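Local coordinates for protein triphenylmethane reductase (Citrobacter sp., PDB 2JL1) that probably uses NADPH, whose oxidised form it binds in a Rossmann-type domain, to reduce triphenylmethane dyes, an activity of interest for bioremediation, at residues S68-I73 against K100-T105. Residues are numbered along the deposited sequence; the frame is centred on the assembly and turned at random.
Sequences SKLLFI and KHIAYT
F72 and Y104 lie side by side toward the C-terminal end of strand 69-72, where it runs parallel to strand 101-107. As a registered pair they leave the sheet on one face, and a shared chi1 of 172° (CG anti to the backbone N) carries the rings alongside each other. Y104 turns an edge onto the face of F72, with CD1 3.5 Å from F72 CD2. The planes meet at 53°, a tilted edge-to-face pair. Large apolar rings suit this buried face, covered by helix 117-130, where both meet T124 and Y104 also I128; H87 adds a second edge-to-face partner for F72, while Y104 OH is satisfied by H121. On the same face I102 sets CD1 3.8 Å from L70 CD2, continuing the apolar layer.

On the opposite face, small A103 admits the longer L71, whose CD1 reaches to 3.6 Å from A103 CB. Further toward the N-terminal ends this face becomes polar: the imidazole of H101 crosses the stem of K69 at a slant, CD2 3.7 Å from K69 CG, while K69 NZ goes on to the carbonyl of L186. A water in the imidazole plane links H101 NE2 to S68 OG.

S68 O takes a bent bond from H101 N and a weak one from K100 N; beyond it the ladder straightens, L70 N to H101 O (2.8 Å, 170°), A103 N to L70 O, F72 N to A103 O and T105 N to F72 O. T105 sets OG1 3.3 Å from I73 CA and accepts a hydrogen bond from the N-H of S74, an NADP-binding residue; I73 itself touches the cofactor. This is the beta-alpha-beta unit 69-72, 80-96, 101-107 of a Rossmann fold, whose C-terminal strand ends border the dinucleotide site.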
loop_
_atom_site.group_PDB
_atom_site.type_symbol
_atom_site.label_atom_id
_atom_site.label_comp_id
_atom_site.label_asym_id
_atom_site.label_seq_id
_atom_site.Cartn_x
_atom_site.Cartn_y
_atom_site.Cartn_z
ATOM N N SER A 68 -16.933 -16.137 -6.952
ATOM C CA SER A 68 -15.736 -16.782 -7.450
ATOM C C SER A 68 -14.716 -15.749 -7.941
ATOM O O SER A 68 -13.584 -15.716 -7.463
ATOM C CB SER A 68 -16.108 -17.740 -8.580
ATOM O OG SER A 68 -14.944 -18.242 -9.205
ATOM N N LYS A 69 -15.128 -14.899 -8.878
ATOM C CA LYS A 69 -14.253 -13.843 -9.404
ATOM C C LYS A 69 -14.787 -12.445 -9.098
ATOM O O LYS A 69 -15.932 -12.134 -9.426
ATOM C CB LYS A 69 -14.115 -13.982 -10.918
ATOM C CG LYS A 69 -13.414 -15.224 -11.390
ATOM C CD LYS A 69 -13.673 -15.437 -12.874
ATOM C CE LYS A 69 -12.633 -16.338 -13.499
ATOM N NZ LYS A 69 -13.147 -16.867 -14.794
ATOM N N LEU A 70 -13.935 -11.588 -8.529
ATOM C CA LEU A 70 -14.343 -10.223 -8.163
ATOM C C LEU A 70 -13.606 -9.181 -8.980
ATOM O O LEU A 70 -12.367 -9.162 -9.000
ATOM C CB LEU A 70 -14.102 -9.954 -6.664
ATOM C CG LEU A 70 -14.426 -8.531 -6.170
ATOM C CD1 LEU A 70 -15.922 -8.215 -6.272
ATOM C CD2 LEU A 70 -13.886 -8.251 -4.760
ATOM N N LEU A 71 -14.355 -8.309 -9.656
ATOM C CA LEU A 71 -13.724 -7.115 -10.249
ATOM C C LEU A 71 -13.938 -5.951 -9.286
ATOM O O LEU A 71 -15.055 -5.443 -9.130
ATOM C CB LEU A 71 -14.244 -6.808 -11.651
ATOM C CG LEU A 71 -13.632 -5.520 -12.263
ATOM C CD1 LEU A 71 -12.104 -5.674 -12.527
ATOM C CD2 LEU A 71 -14.355 -5.104 -13.519
ATOM N N PHE A 72 -12.845 -5.560 -8.635
ATOM C CA PHE A 72 -12.819 -4.498 -7.666
ATOM C C PHE A 72 -12.482 -3.231 -8.481
ATOM O O PHE A 72 -11.357 -3.056 -8.926
ATOM C CB PHE A 72 -11.743 -4.852 -6.628
ATOM C CG PHE A 72 -11.430 -3.761 -5.631
ATOM C CD1 PHE A 72 -12.208 -2.601 -5.553
ATOM C CD2 PHE A 72 -10.359 -3.910 -4.755
ATOM C CE1 PHE A 72 -11.902 -1.587 -4.644
ATOM C CE2 PHE A 72 -10.067 -2.909 -3.824
ATOM C CZ PHE A 72 -10.846 -1.732 -3.799
ATOM N N ILE A 73 -13.484 -2.391 -8.734
ATOM C CA ILE A 73 -13.267 -1.130 -9.445
ATOM C C ILE A 73 -13.018 -0.088 -8.374
ATOM O O ILE A 73 -13.782 -0.007 -7.423
ATOM C CB ILE A 73 -14.482 -0.754 -10.341
ATOM C CG1 ILE A 73 -14.643 -1.780 -11.483
ATOM C CG2 ILE A 73 -14.376 0.734 -10.835
ATOM C CD1 ILE A 73 -15.829 -1.502 -12.411
ATOM N N LYS A 100 -12.165 -16.281 -4.912
ATOM C CA LYS A 100 -11.146 -17.113 -5.543
ATOM C C LYS A 100 -10.212 -16.367 -6.513
ATOM O O LYS A 100 -9.083 -16.804 -6.741
ATOM C CB LYS A 100 -11.809 -18.297 -6.258
ATOM C CG LYS A 100 -12.534 -19.272 -5.314
ATOM C CD LYS A 100 -11.550 -20.051 -4.438
ATOM C CE LYS A 100 -12.266 -21.004 -3.492
ATOM N NZ LYS A 100 -12.999 -20.303 -2.382
ATOM N N HIS A 101 -10.678 -15.255 -7.083
ATOM C CA HIS A 101 -9.870 -14.450 -8.019
ATOM C C HIS A 101 -10.239 -12.985 -7.859
ATOM O O HIS A 101 -11.413 -12.656 -7.856
ATOM C CB HIS A 101 -10.096 -14.870 -9.495
ATOM C CG HIS A 101 -10.019 -16.350 -9.723
ATOM N ND1 HIS A 101 -8.844 -16.995 -10.043
ATOM C CD2 HIS A 101 -10.972 -17.312 -9.656
ATOM C CE1 HIS A 101 -9.076 -18.291 -10.164
ATOM N NE2 HIS A 101 -10.358 -18.511 -9.931
ATOM N N ILE A 102 -9.246 -12.111 -7.731
ATOM C CA ILE A 102 -9.536 -10.691 -7.669
ATOM C C ILE A 102 -8.828 -9.897 -8.786
ATOM O O ILE A 102 -7.606 -9.961 -8.918
ATOM C CB ILE A 102 -9.213 -10.117 -6.270
ATOM C CG1 ILE A 102 -9.590 -8.642 -6.176
ATOM C CG2 ILE A 102 -7.738 -10.304 -5.922
ATOM C CD1 ILE A 102 -10.091 -8.260 -4.782
ATOM N N ALA A 103 -9.606 -9.154 -9.575
ATOM C CA ALA A 103 -9.066 -8.160 -10.524
ATOM C C ALA A 103 -9.308 -6.771 -9.947
ATOM O O ALA A 103 -10.405 -6.510 -9.441
ATOM C CB ALA A 103 -9.748 -8.270 -11.892
ATOM N N TYR A 104 -8.315 -5.885 -10.072
ATOM C CA TYR A 104 -8.369 -4.544 -9.510
ATOM C C TYR A 104 -7.982 -3.483 -10.576
ATOM O O TYR A 104 -6.955 -3.611 -11.244
ATOM C CB TYR A 104 -7.443 -4.435 -8.280
ATOM C CG TYR A 104 -7.323 -3.004 -7.767
ATOM C CD1 TYR A 104 -8.441 -2.325 -7.253
ATOM C CD2 TYR A 104 -6.122 -2.315 -7.863
ATOM C CE1 TYR A 104 -8.349 -1.001 -6.819
ATOM C CE2 TYR A 104 -6.020 -0.979 -7.433
ATOM C CZ TYR A 104 -7.132 -0.341 -6.928
ATOM O OH TYR A 104 -7.030 0.955 -6.526
ATOM N N THR A 105 -8.817 -2.455 -10.733
ATOM C CA THR A 105 -8.549 -1.356 -11.656
ATOM C C THR A 105 -7.600 -0.354 -11.000
ATOM O O THR A 105 -8.031 0.535 -10.220
ATOM C CB THR A 105 -9.844 -0.611 -12.088
ATOM O OG1 THR A 105 -10.501 -0.097 -10.936
ATOM C CG2 THR A 105 -10.782 -1.563 -12.852
HETATM O O HOH W 1 -12.716 -19.977 -9.535
#